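Long-range contacts in IPT/TIG domain-containing protein (Bacteroides thetaiotaomicron, PDB 3TC9), which is of unknown function but probably serves as an auxiliary nutrient-binding protein, with a six-bladed beta-propeller joined to an immunoglobulin-like IPT/TIG domain: residues S385-D389 and N420-R424; E360-I364 and T375-R379; A139-S143 and P334-T338; H159-L163 and T173-G177; R397-G403 and I415-N420. All blocks are in the same frame, centred on the assembly; numbering follows the deposited sequence.

All five contacts lie in the beta-propeller. Contact 5 is the hub: its centre is about 6 Å from that of contact 1, with which it shares Asn-420, and about 10 Å from those of contacts 2 and 3. Glu-360 and His-362 of contact 2 are probably hydrogen-bonded to His-400 of contact 5, and Gln-336 of contact 3 to Glu-402. Contact 4 is more remote, its centre about 18 Å from that of contact 5 and 27 Å from that of contact 2. A phosphate ion, probably from the crystallisation liquor, connects three of them through Arg-421 of contact 1, His-159 of contact 4 and Arg-418 of contact 5; Gln-158 also bonds it.

Contact 1: S385-D389 and N420-R424; sequences SGYND and NRRIR. With PO4 (phosphate ion), chain Q.
Tyr-387 meets two arginines, one over a ring face and one at its edge. The guanidinium of Arg-422 lies flat on one ring face, with planes at 19° and centres 3.9 Å apart, a cation-pi stack; the extended Arg-422 chain sets it there, and Asn-120 and the carbonyl of Asn-420 hold its two NH groups. Arg-424 NH1 is 3.7 Å from Tyr-387 CD1 at the ring edge, which points at the guanidinium face (planes 73° apart). A chain bent at chi2 and chi3 folds this second guanidinium back toward residues 387-389. There Arg-424 NH2 reaches Asn-388 O at 2.7 Å, from above the carbonyl plane, and makes a salt bridge with Asp-389 OD1, also 2.7 Å away, on the anti side and tilted out of the carboxylate plane. Asn-420 ND2 gives a nearly straight bond of 2.9 Å to Gly-386 O, and a second one to Asp-417. Thr-111 of strand 107-113 takes up both Tyr-387 OH and Asp-389 OD2. Since NH1 of Arg-424 also pairs with Asp-417, this buried cation is flanked by two carboxylates, which probably balance its charge and tie the irregular segment 385-389 to strand 422-428.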
# COMPACT_ATOMS: atom_id res chain seq x y z
N SER B 385 -2.33 7.77 -31.73
CA SER B 385 -2.65 9.12 -31.28
C SER B 385 -4.16 9.38 -31.38
O SER B 385 -4.83 8.85 -32.28
CB SER B 385 -1.91 10.15 -32.11
OG SER B 385 -2.23 9.99 -33.48
N GLY B 386 -4.64 10.21 -30.48
CA GLY B 386 -6.04 10.61 -30.46
C GLY B 386 -6.42 11.19 -29.12
O GLY B 386 -5.56 11.55 -28.31
N TYR B 387 -7.73 11.29 -28.90
CA TYR B 387 -8.26 11.80 -27.64
C TYR B 387 -9.46 10.94 -27.25
O TYR B 387 -10.55 11.09 -27.81
CB TYR B 387 -8.61 13.31 -27.72
CG TYR B 387 -9.30 13.82 -26.48
CD1 TYR B 387 -8.70 13.72 -25.23
CD2 TYR B 387 -10.59 14.36 -26.55
CE1 TYR B 387 -9.35 14.15 -24.08
CE2 TYR B 387 -11.25 14.80 -25.40
CZ TYR B 387 -10.63 14.69 -24.17
OH TYR B 387 -11.25 15.11 -23.02
N ASN B 388 -9.22 9.99 -26.35
CA ASN B 388 -10.22 9.06 -25.87
C ASN B 388 -9.99 8.73 -24.42
O ASN B 388 -8.86 8.43 -24.03
CB ASN B 388 -10.21 7.78 -26.70
CG ASN B 388 -10.79 7.96 -28.08
OD1 ASN B 388 -10.07 8.14 -29.04
ND2 ASN B 388 -12.12 7.93 -28.20
N ASP B 389 -11.06 8.80 -23.61
CA ASP B 389 -11.04 8.44 -22.19
C ASP B 389 -11.52 6.99 -22.07
O ASP B 389 -11.88 6.39 -23.08
CB ASP B 389 -11.91 9.44 -21.37
CG ASP B 389 -11.30 10.84 -21.15
OD1 ASP B 389 -10.05 10.96 -21.07
OD2 ASP B 389 -12.08 11.79 -20.91
N ASN B 420 -3.73 17.45 -27.05
CA ASN B 420 -5.10 17.50 -26.58
C ASN B 420 -5.33 18.72 -25.65
O ASN B 420 -6.47 19.01 -25.31
CB ASN B 420 -5.47 16.18 -25.93
CG ASN B 420 -5.58 15.11 -26.97
OD1 ASN B 420 -5.97 15.36 -28.11
ND2 ASN B 420 -5.16 13.92 -26.64
N ARG B 421 -4.24 19.45 -25.28
CA ARG B 421 -4.25 20.68 -24.48
C ARG B 421 -4.94 20.48 -23.13
O ARG B 421 -5.55 21.40 -22.57
CB ARG B 421 -4.92 21.86 -25.25
CG ARG B 421 -4.51 22.01 -26.71
CD ARG B 421 -3.09 22.45 -26.82
NE ARG B 421 -2.65 22.49 -28.20
CZ ARG B 421 -1.39 22.67 -28.57
NH1 ARG B 421 -0.44 22.85 -27.66
NH2 ARG B 421 -1.07 22.66 -29.85
N ARG B 422 -4.81 19.26 -22.60
CA ARG B 422 -5.45 18.85 -21.36
C ARG B 422 -4.50 18.15 -20.43
O ARG B 422 -3.50 17.58 -20.85
CB ARG B 422 -6.61 17.88 -21.69
CG ARG B 422 -7.85 18.54 -22.35
CD ARG B 422 -8.60 17.49 -23.13
NE ARG B 422 -9.89 17.93 -23.70
CZ ARG B 422 -10.09 18.17 -24.99
NH1 ARG B 422 -9.08 18.10 -25.86
NH2 ARG B 422 -11.29 18.50 -25.43
N ILE B 423 -4.89 18.14 -19.14
CA ILE B 423 -4.27 17.37 -18.07
C ILE B 423 -5.17 16.13 -17.95
O ILE B 423 -6.37 16.25 -17.67
CB ILE B 423 -4.07 18.14 -16.73
CG1 ILE B 423 -3.27 19.46 -16.93
CG2 ILE B 423 -3.42 17.24 -15.65
CD1 ILE B 423 -1.84 19.34 -17.46
N ARG B 424 -4.62 14.97 -18.25
CA ARG B 424 -5.42 13.75 -18.15
C ARG B 424 -5.20 13.12 -16.78
O ARG B 424 -4.19 13.39 -16.12
CB ARG B 424 -5.10 12.78 -19.28
CG ARG B 424 -5.08 13.41 -20.67
CD ARG B 424 -6.46 13.69 -21.28
NE ARG B 424 -7.25 12.48 -21.49
CZ ARG B 424 -7.09 11.63 -22.50
NH1 ARG B 424 -6.13 11.81 -23.39
NH2 ARG B 424 -7.87 10.56 -22.60
P PO4 Q . 2.48 24.11 -29.79
O1 PO4 Q . 1.65 22.92 -30.42
O2 PO4 Q . 3.99 23.97 -30.23
O3 PO4 Q . 2.36 24.10 -28.24
O4 PO4 Q . 1.95 25.52 -30.24

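Contact 2: E360-I364 and T375-R379; sequences ENHCI and TFAGR. With EDO (1,2-ethanediol), chain V.
Ile-364 and Ala-377 form an antiparallel hydrogen-bonded pair in which Ile-364 N donates 2.9 Å to Ala-377 O in a nearly straight bond. The return is shared: Ile-364 O accepts from Phe-376 N at 2.7 Å and only weakly from Ala-377 N, so two residues face one. The chain turns a corner at Ala-377, and the backbone angles of Gly-378 call for glycine. Among polar side chains Arg-379 does most. Bent at chi3 (69°), it turns its guanidinium edge to residues 360-364 and offers NH1 to Asn-361 O at 2.8 Å, the acceptor lying in the guanidinium plane. One water joins the same NH1 to Asn-361 OD1, which also takes a bond from an ethanediol, while Asp-358 holds Asn-361 ND2; a second water links His-362 O with Arg-379 N. Trp-321 adds a cation-pi contact to the guanidinium. A leucine at Arg-379 would probably leave Asn-361 O without its donor and the first water without one of its mates. Van der Waals contacts are looser: Cys-363 SG passes 3.9 Å from Arg-379 CD, and Ile-364 CG2 lies 4.2 Å from Phe-376 CD2, whose ring also meets Tyr-355 edge-to-face. This is the open end of the hairpin of strands 363-367 and 372-376, distorted by a classic beta bulge, within a four-stranded meander of the kind that builds a propeller blade.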
# COMPACT_ATOMS: atom_id res chain seq x y z
N GLU B 360 6.10 9.67 -28.72
CA GLU B 360 5.73 9.38 -30.11
C GLU B 360 5.06 8.02 -30.27
O GLU B 360 4.66 7.68 -31.39
CB GLU B 360 6.92 9.51 -31.07
CG GLU B 360 7.53 10.90 -31.17
CD GLU B 360 6.62 12.03 -31.63
OE1 GLU B 360 5.69 11.78 -32.43
OE2 GLU B 360 6.88 13.17 -31.21
N ASN B 361 4.90 7.28 -29.18
CA ASN B 361 4.17 6.03 -29.13
C ASN B 361 2.80 6.29 -28.52
O ASN B 361 1.96 5.37 -28.48
CB ASN B 361 4.96 4.98 -28.36
CG ASN B 361 6.03 4.32 -29.21
OD1 ASN B 361 5.91 4.19 -30.42
ND2 ASN B 361 7.09 3.88 -28.57
N HIS B 362 2.57 7.55 -28.06
CA HIS B 362 1.31 8.08 -27.45
C HIS B 362 0.79 7.20 -26.31
O HIS B 362 -0.41 6.90 -26.22
CB HIS B 362 0.23 8.25 -28.53
CG HIS B 362 0.72 9.04 -29.69
ND1 HIS B 362 0.83 10.41 -29.63
CD2 HIS B 362 1.20 8.63 -30.89
CE1 HIS B 362 1.32 10.79 -30.80
NE2 HIS B 362 1.56 9.75 -31.58
N CYS B 363 1.68 6.81 -25.41
CA CYS B 363 1.28 5.94 -24.30
C CYS B 363 2.17 6.15 -23.06
O CYS B 363 3.13 6.93 -23.09
CB CYS B 363 1.29 4.47 -24.75
SG CYS B 363 2.91 3.88 -25.27
N ILE B 364 1.78 5.48 -21.97
CA ILE B 364 2.51 5.48 -20.70
C ILE B 364 3.13 4.11 -20.58
O ILE B 364 2.43 3.09 -20.72
CB ILE B 364 1.63 5.84 -19.45
CG1 ILE B 364 0.75 7.10 -19.63
CG2 ILE B 364 2.50 5.92 -18.18
CD1 ILE B 364 1.51 8.47 -20.02
N THR B 375 3.37 -1.61 -21.24
CA THR B 375 2.58 -0.43 -21.55
C THR B 375 1.45 -0.36 -20.56
O THR B 375 0.71 -1.33 -20.36
CB THR B 375 2.13 -0.46 -23.00
OG1 THR B 375 3.31 -0.46 -23.79
CG2 THR B 375 1.19 0.74 -23.39
N PHE B 376 1.30 0.79 -19.92
CA PHE B 376 0.27 0.97 -18.93
C PHE B 376 -1.03 1.48 -19.53
O PHE B 376 -2.10 0.95 -19.22
CB PHE B 376 0.78 1.95 -17.85
CG PHE B 376 -0.17 2.26 -16.70
CD1 PHE B 376 -0.68 1.23 -15.90
CD2 PHE B 376 -0.48 3.57 -16.37
CE1 PHE B 376 -1.49 1.52 -14.80
CE2 PHE B 376 -1.29 3.86 -15.27
CZ PHE B 376 -1.77 2.83 -14.47
N ALA B 377 -0.95 2.53 -20.37
CA ALA B 377 -2.15 3.19 -20.88
C ALA B 377 -1.90 3.84 -22.20
O ALA B 377 -0.81 4.31 -22.46
CB ALA B 377 -2.63 4.25 -19.89
N GLY B 378 -2.95 3.88 -23.02
CA GLY B 378 -2.89 4.49 -24.34
C GLY B 378 -2.96 3.45 -25.42
O GLY B 378 -2.98 2.24 -25.13
N ARG B 379 -3.01 3.93 -26.68
CA ARG B 379 -3.08 3.13 -27.89
C ARG B 379 -4.38 2.28 -27.95
O ARG B 379 -4.42 1.27 -28.62
CB ARG B 379 -1.81 2.24 -28.07
CG ARG B 379 -0.52 3.03 -28.00
CD ARG B 379 0.70 2.15 -28.04
NE ARG B 379 0.89 1.51 -29.35
CZ ARG B 379 1.58 2.04 -30.35
NH1 ARG B 379 2.14 3.24 -30.22
NH2 ARG B 379 1.73 1.38 -31.48
C1 EDO V . 6.91 4.30 -33.93
O1 EDO V . 7.55 4.34 -32.65
C2 EDO V . 6.60 2.85 -34.32
O2 EDO V . 7.76 2.25 -34.91
O HOH W 1 3.68 4.27 -32.62
O HOH W 2 -2.68 6.65 -27.31

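Contact 3: A139-S143 and P334-T338; sequences AVWLS and PRQGT. With EDO (1,2-ethanediol), chain U.
Strands 141-145 and 334-341 approach without any backbone hydrogen bond between the two segments, Trp-141 CA and Gln-336 CA being 6.4 Å apart, and one side chain, Gln-336, makes the direct hydrogen bonds across. It stretches over with an extended chain (chi1 -165°, chi2 -177°), and its primary amide mimics a strand edge: OE1 accepts from Leu-142 N at 2.9 Å while NE2 donates to Leu-142 O, also at 2.9 Å, with the acceptor in the amide plane. On its way it lies flat over one face of the Trp-141 indole. Gln-336 CG sits 3.5 Å above the centre of the six-membered ring in a CH-pi contact, and the amide continues over the five-membered ring with planes only 15° apart. His-274 meets the same indole edge-to-face. At the other end of the contact an ethanediol acts as go-between, its O2 donating to Val-140 O at 2.6 Å and accepting from Arg-335 NH1 at 3.1 Å. With Ile-404 N of strand 401-407, OE1 accepts two main-chain N-H groups, and NE2 gives one bond to a main-chain carbonyl. The paired bonds to Leu-142 and the indole stack probably fix the amide's rotation, making a neutral polar bridge between inner strands of three blades.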
# COMPACT_ATOMS: atom_id res chain seq x y z
N ALA B 139 2.38 21.14 -21.01
CA ALA B 139 2.63 20.63 -19.65
C ALA B 139 3.63 19.50 -19.81
O ALA B 139 3.27 18.32 -19.79
CB ALA B 139 1.34 20.17 -18.99
N VAL B 140 4.90 19.89 -20.09
CA VAL B 140 6.00 18.97 -20.41
C VAL B 140 6.65 18.38 -19.15
O VAL B 140 7.32 17.35 -19.22
CB VAL B 140 7.07 19.61 -21.33
CG1 VAL B 140 6.42 20.18 -22.60
CG2 VAL B 140 7.91 20.69 -20.62
N TRP B 141 6.44 19.03 -18.00
CA TRP B 141 7.03 18.58 -16.74
C TRP B 141 6.10 18.96 -15.64
O TRP B 141 5.67 20.11 -15.58
CB TRP B 141 8.44 19.18 -16.54
CG TRP B 141 9.31 18.37 -15.65
CD1 TRP B 141 9.46 18.51 -14.30
CD2 TRP B 141 10.15 17.26 -16.03
NE1 TRP B 141 10.36 17.57 -13.82
CE2 TRP B 141 10.82 16.82 -14.87
CE3 TRP B 141 10.47 16.66 -17.27
CZ2 TRP B 141 11.73 15.77 -14.90
CZ3 TRP B 141 11.39 15.63 -17.30
CH2 TRP B 141 12.01 15.19 -16.12
N LEU B 142 5.70 17.97 -14.83
CA LEU B 142 4.76 18.18 -13.72
C LEU B 142 5.49 17.92 -12.41
O LEU B 142 6.24 16.94 -12.31
CB LEU B 142 3.54 17.26 -13.88
CG LEU B 142 2.55 17.63 -14.99
CD1 LEU B 142 1.67 16.45 -15.37
CD2 LEU B 142 1.65 18.74 -14.55
N SER B 143 5.33 18.83 -11.41
CA SER B 143 6.02 18.73 -10.12
C SER B 143 5.22 19.36 -9.00
O SER B 143 4.86 20.55 -9.06
CB SER B 143 7.40 19.39 -10.21
OG SER B 143 8.06 19.39 -8.96
N PRO B 334 11.08 9.07 -25.24
CA PRO B 334 10.58 9.04 -23.85
C PRO B 334 10.73 10.43 -23.22
O PRO B 334 11.69 11.15 -23.52
CB PRO B 334 11.47 8.01 -23.18
CG PRO B 334 12.77 8.03 -23.97
CD PRO B 334 12.34 8.30 -25.38
N ARG B 335 9.75 10.83 -22.41
CA ARG B 335 9.77 12.16 -21.80
C ARG B 335 9.84 12.02 -20.28
O ARG B 335 10.67 11.24 -19.81
CB ARG B 335 8.56 12.98 -22.28
CG ARG B 335 8.65 13.44 -23.75
CD ARG B 335 9.89 14.30 -23.97
NE ARG B 335 9.82 15.09 -25.19
CZ ARG B 335 9.37 16.34 -25.25
NH1 ARG B 335 8.94 16.96 -24.15
NH2 ARG B 335 9.33 16.98 -26.41
N GLN B 336 8.98 12.72 -19.50
CA GLN B 336 9.02 12.62 -18.04
C GLN B 336 8.58 11.24 -17.54
O GLN B 336 7.69 10.61 -18.14
CB GLN B 336 8.17 13.71 -17.37
CG GLN B 336 8.46 13.87 -15.88
CD GLN B 336 7.58 14.90 -15.21
OE1 GLN B 336 6.61 15.40 -15.79
NE2 GLN B 336 7.88 15.23 -13.96
N GLY B 337 9.22 10.82 -16.44
CA GLY B 337 8.91 9.61 -15.70
C GLY B 337 8.53 9.93 -14.27
O GLY B 337 8.73 11.05 -13.80
N THR B 338 7.95 8.96 -13.56
CA THR B 338 7.54 9.11 -12.18
C THR B 338 7.77 7.75 -11.48
O THR B 338 7.51 6.70 -12.07
CB THR B 338 6.06 9.66 -12.10
OG1 THR B 338 5.79 10.19 -10.81
CG2 THR B 338 4.97 8.65 -12.52
C1 EDO U . 10.72 17.76 -21.53
O1 EDO U . 11.38 18.36 -20.43
C2 EDO U . 10.25 16.40 -21.06
O2 EDO U . 8.82 16.31 -21.13

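Contact 4: H159-L163 and T173-G177; sequences HPTRL and TVYSG. With PO4 (phosphate ion), chain Q.
Thr-161 and Tyr-175 pair in an antiparallel hairpin made by the outer strands 159-165 and 170-175 of a propeller blade, interrupted by a classic beta bulge. In the backbone, Thr-161 N donates to Tyr-175 O at 2.9 Å, whereas Thr-161 O receives two N-H groups: a bond of 2.8 Å from Val-174 N and a weak one from Tyr-175 N. The extra residue shifts the register, so that Arg-162 next faces Thr-173. Apolar contacts flank the backbone bonds. Pro-160 CB touches Thr-173 CG2 at 3.6 Å, the methyl being turned anti to its own backbone N, and Leu-163 CB lies 3.9 Å from Val-174 CG2, where Tyr-153 adds to the packing. Among the polar groups, Arg-162 NE passes Thr-173 OG1 at 3.6 Å without a bond; instead Asp-127 links the two, forming a salt bridge with Arg-162, whose NH2 also donates to Lys-126 O, and is hydrogen-bonded to Thr-173 OG1. A water donates to Tyr-175 O and has a weak bond with Thr-161 OG1. Just before Pro-160 comes His-159, whose side chain starts away from residues 173-177, the ring edge directed at the bound phosphate: His-159 NE2 donates to phosphate O3 at 2.7 Å.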
# COMPACT_ATOMS: atom_id res chain seq x y z
N HIS B 159 5.43 27.81 -23.67
CA HIS B 159 4.23 28.24 -22.96
C HIS B 159 4.55 28.54 -21.49
O HIS B 159 5.60 28.10 -21.02
CB HIS B 159 3.13 27.18 -23.11
CG HIS B 159 2.75 26.94 -24.53
ND1 HIS B 159 1.95 27.82 -25.23
CD2 HIS B 159 3.12 25.93 -25.36
CE1 HIS B 159 1.84 27.32 -26.45
NE2 HIS B 159 2.52 26.18 -26.57
N PRO B 160 3.70 29.31 -20.77
CA PRO B 160 4.06 29.69 -19.39
C PRO B 160 4.13 28.57 -18.36
O PRO B 160 3.55 27.49 -18.53
CB PRO B 160 2.94 30.65 -19.00
CG PRO B 160 2.31 31.09 -20.25
CD PRO B 160 2.43 29.94 -21.17
N THR B 161 4.85 28.86 -17.26
CA THR B 161 4.95 28.06 -16.06
C THR B 161 3.66 28.34 -15.32
O THR B 161 3.30 29.50 -15.13
CB THR B 161 6.22 28.39 -15.29
OG1 THR B 161 7.32 28.11 -16.16
CG2 THR B 161 6.35 27.58 -13.99
N ARG B 162 2.91 27.29 -14.99
CA ARG B 162 1.61 27.50 -14.39
C ARG B 162 1.45 26.70 -13.10
O ARG B 162 2.28 25.85 -12.78
CB ARG B 162 0.52 27.17 -15.42
CG ARG B 162 0.62 28.08 -16.65
CD ARG B 162 -0.55 27.97 -17.58
NE ARG B 162 -1.76 28.50 -16.96
CZ ARG B 162 -2.93 28.60 -17.58
NH1 ARG B 162 -3.06 28.19 -18.84
NH2 ARG B 162 -3.98 29.11 -16.95
N LEU B 163 0.38 27.03 -12.33
CA LEU B 163 0.08 26.38 -11.07
C LEU B 163 -1.35 25.84 -11.07
O LEU B 163 -2.29 26.57 -11.39
CB LEU B 163 0.29 27.38 -9.90
CG LEU B 163 -0.25 26.99 -8.53
CD1 LEU B 163 0.50 25.78 -7.96
CD2 LEU B 163 -0.25 28.17 -7.58
N THR B 173 -0.98 31.53 -13.73
CA THR B 173 0.31 31.62 -14.41
C THR B 173 1.34 32.12 -13.39
O THR B 173 1.08 33.11 -12.69
CB THR B 173 0.17 32.52 -15.65
OG1 THR B 173 -0.82 31.93 -16.50
CG2 THR B 173 1.47 32.68 -16.43
N VAL B 174 2.48 31.44 -13.30
CA VAL B 174 3.54 31.76 -12.35
C VAL B 174 4.62 32.62 -13.05
O VAL B 174 5.06 33.61 -12.47
CB VAL B 174 4.10 30.44 -11.75
CG1 VAL B 174 5.49 30.61 -11.16
CG2 VAL B 174 3.13 29.88 -10.70
N TYR B 175 5.04 32.25 -14.28
CA TYR B 175 6.06 33.00 -15.01
C TYR B 175 5.96 32.75 -16.52
O TYR B 175 5.82 31.60 -16.94
CB TYR B 175 7.47 32.63 -14.50
CG TYR B 175 8.52 33.64 -14.91
CD1 TYR B 175 8.77 34.76 -14.13
CD2 TYR B 175 9.23 33.49 -16.09
CE1 TYR B 175 9.71 35.71 -14.52
CE2 TYR B 175 10.17 34.43 -16.49
CZ TYR B 175 10.42 35.54 -15.70
OH TYR B 175 11.37 36.46 -16.09
N SER B 176 6.05 33.82 -17.33
CA SER B 176 5.97 33.78 -18.79
C SER B 176 7.23 34.38 -19.42
O SER B 176 7.94 35.14 -18.76
CB SER B 176 4.75 34.55 -19.29
OG SER B 176 3.57 34.25 -18.57
N GLY B 177 7.49 34.06 -20.69
CA GLY B 177 8.61 34.66 -21.42
C GLY B 177 9.80 33.81 -21.81
O GLY B 177 10.49 34.18 -22.76
P PO4 Q . 2.48 24.11 -29.79
O1 PO4 Q . 1.65 22.92 -30.42
O2 PO4 Q . 3.99 23.97 -30.23
O3 PO4 Q . 2.36 24.10 -28.24
O4 PO4 Q . 1.95 25.52 -30.24
O HOH W 3 7.78 30.51 -18.41

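Contact 5: R397-G403 and I415-N420; sequences RFNHPEG and IGDREN. With PO4 (phosphate ion), chain Q.
An antiparallel hairpin of strands 401-407 and 412-417, prolonged by two polar loops, brings Pro-401 opposite Asp-417 and Glu-402 N within 2.7 Å of Gly-416 O. It lies in the blade that chain-terminal strand 422-428 and strand 107-113 complete, the usual "Velcro" closure of a propeller. At the strand end, Asp-417 OD1 accepts from Asn-399 N of the loop at 2.7 Å with its syn lone pair, its carboxylate carried to the loop backbone by a CG anti to the backbone N (chi1 -163°). His-400 ND1 donates 2.7 Å to Glu-419 OE2, meeting the anti side of a carboxylate turned 79° from the ring. The Asn-399 amide rests on CB and CG of Glu-419, and a water joins Asn-399 ND2 to Asn-420 OD1. Phe-398 and Pro-401 close on Ile-415, Pro-401 CB being 3.8 Å from Ile-415 CG2. Arg-418 NH1 makes a salt bridge of 3.0 Å with Glu-402 OE1, the oxygen exactly in the guanidinium plane, while Arg-418 NE and NH2 both reach phosphate O3. With an alanine in place of Arg-418, Glu-402 OE1 is likely to lose its cation and the phosphate two N-H donors. Opposite charges alternate in the series Arg-359, Glu-402, Arg-418, Glu-157 and probably compensate one another, and one guanidinium divides its N-H groups between carboxylates and phosphate.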
# COMPACT_ATOMS: atom_id res chain seq x y z
N ARG B 397 -6.72 6.97 -25.43
CA ARG B 397 -5.73 7.50 -26.35
C ARG B 397 -5.24 8.83 -25.88
O ARG B 397 -6.01 9.63 -25.33
CB ARG B 397 -6.27 7.67 -27.75
CG ARG B 397 -6.24 6.40 -28.56
CD ARG B 397 -7.47 6.46 -29.39
NE ARG B 397 -7.16 6.40 -30.80
CZ ARG B 397 -8.05 6.62 -31.76
NH1 ARG B 397 -9.29 7.01 -31.46
NH2 ARG B 397 -7.71 6.49 -33.03
N PHE B 398 -3.95 9.09 -26.14
CA PHE B 398 -3.24 10.34 -25.88
C PHE B 398 -2.68 10.85 -27.18
O PHE B 398 -2.62 10.10 -28.14
CB PHE B 398 -2.09 10.14 -24.87
CG PHE B 398 -2.51 9.51 -23.58
CD1 PHE B 398 -3.06 10.28 -22.56
CD2 PHE B 398 -2.36 8.14 -23.37
CE1 PHE B 398 -3.45 9.69 -21.35
CE2 PHE B 398 -2.76 7.55 -22.17
CZ PHE B 398 -3.29 8.33 -21.16
N ASN B 399 -2.25 12.10 -27.22
CA ASN B 399 -1.63 12.66 -28.40
C ASN B 399 -0.43 13.47 -27.93
O ASN B 399 -0.56 14.62 -27.52
CB ASN B 399 -2.61 13.48 -29.22
CG ASN B 399 -2.14 13.75 -30.61
OD1 ASN B 399 -0.96 13.58 -30.94
ND2 ASN B 399 -3.05 14.24 -31.43
N HIS B 400 0.74 12.82 -27.96
CA HIS B 400 2.04 13.31 -27.52
C HIS B 400 2.03 13.59 -26.01
O HIS B 400 2.16 14.75 -25.62
CB HIS B 400 2.47 14.56 -28.32
CG HIS B 400 2.87 14.28 -29.74
ND1 HIS B 400 2.62 15.18 -30.75
CD2 HIS B 400 3.52 13.21 -30.26
CE1 HIS B 400 3.15 14.65 -31.84
NE2 HIS B 400 3.69 13.46 -31.60
N PRO B 401 1.81 12.56 -25.14
CA PRO B 401 1.91 12.80 -23.68
C PRO B 401 3.35 13.18 -23.32
O PRO B 401 4.29 12.59 -23.87
CB PRO B 401 1.48 11.45 -23.07
CG PRO B 401 1.85 10.45 -24.09
CD PRO B 401 1.64 11.12 -25.43
N GLU B 402 3.56 14.18 -22.44
CA GLU B 402 4.91 14.62 -22.11
C GLU B 402 5.19 14.61 -20.63
O GLU B 402 6.12 13.92 -20.21
CB GLU B 402 5.20 16.00 -22.70
CG GLU B 402 5.27 16.00 -24.21
CD GLU B 402 5.17 17.33 -24.92
OE1 GLU B 402 4.58 18.28 -24.36
OE2 GLU B 402 5.66 17.41 -26.07
N GLY B 403 4.43 15.36 -19.84
CA GLY B 403 4.62 15.41 -18.39
C GLY B 403 3.80 14.34 -17.70
O GLY B 403 2.75 13.93 -18.19
N ILE B 415 -1.32 13.57 -16.29
CA ILE B 415 -0.52 13.53 -17.52
C ILE B 415 -0.72 14.80 -18.33
O ILE B 415 -1.86 15.23 -18.53
CB ILE B 415 -0.86 12.26 -18.36
CG1 ILE B 415 -0.60 10.97 -17.56
CG2 ILE B 415 -0.15 12.20 -19.72
CD1 ILE B 415 -1.71 10.08 -17.59
N GLY B 416 0.40 15.36 -18.82
CA GLY B 416 0.42 16.50 -19.73
C GLY B 416 0.30 15.99 -21.16
O GLY B 416 1.29 15.57 -21.77
N ASP B 417 -0.93 15.95 -21.67
CA ASP B 417 -1.27 15.43 -23.02
C ASP B 417 -1.22 16.59 -24.00
O ASP B 417 -2.22 17.27 -24.19
CB ASP B 417 -2.67 14.80 -22.97
CG ASP B 417 -3.01 13.89 -24.12
OD1 ASP B 417 -2.09 13.59 -24.93
OD2 ASP B 417 -4.19 13.46 -24.21
N ARG B 418 -0.02 16.81 -24.60
CA ARG B 418 0.32 17.98 -25.41
C ARG B 418 -0.74 18.39 -26.44
O ARG B 418 -1.30 19.47 -26.26
CB ARG B 418 1.70 17.85 -26.08
CG ARG B 418 2.20 19.12 -26.80
CD ARG B 418 2.32 20.29 -25.85
NE ARG B 418 2.96 21.47 -26.44
CZ ARG B 418 4.25 21.77 -26.33
NH1 ARG B 418 5.08 20.93 -25.72
NH2 ARG B 418 4.73 22.89 -26.85
N GLU B 419 -1.01 17.60 -27.49
CA GLU B 419 -1.91 18.02 -28.57
C GLU B 419 -3.37 18.09 -28.17
O GLU B 419 -4.16 18.72 -28.88
CB GLU B 419 -1.76 17.14 -29.84
CG GLU B 419 -0.32 16.87 -30.31
CD GLU B 419 0.69 18.01 -30.37
OE1 GLU B 419 0.29 19.17 -30.59
OE2 GLU B 419 1.91 17.71 -30.27
N ASN B 420 -3.73 17.45 -27.05
CA ASN B 420 -5.10 17.50 -26.58
C ASN B 420 -5.33 18.72 -25.65
O ASN B 420 -6.47 19.01 -25.31
CB ASN B 420 -5.47 16.18 -25.93
CG ASN B 420 -5.58 15.11 -26.97
OD1 ASN B 420 -5.97 15.36 -28.11
ND2 ASN B 420 -5.16 13.92 -26.64
P PO4 Q . 2.48 24.11 -29.79
O1 PO4 Q . 1.65 22.92 -30.42
O2 PO4 Q . 3.99 23.97 -30.23
O3 PO4 Q . 2.36 24.10 -28.24
O4 PO4 Q . 1.95 25.52 -30.24
O HOH W 4 -5.73 14.15 -30.69
O HOH W 5 2.30 18.59 -22.75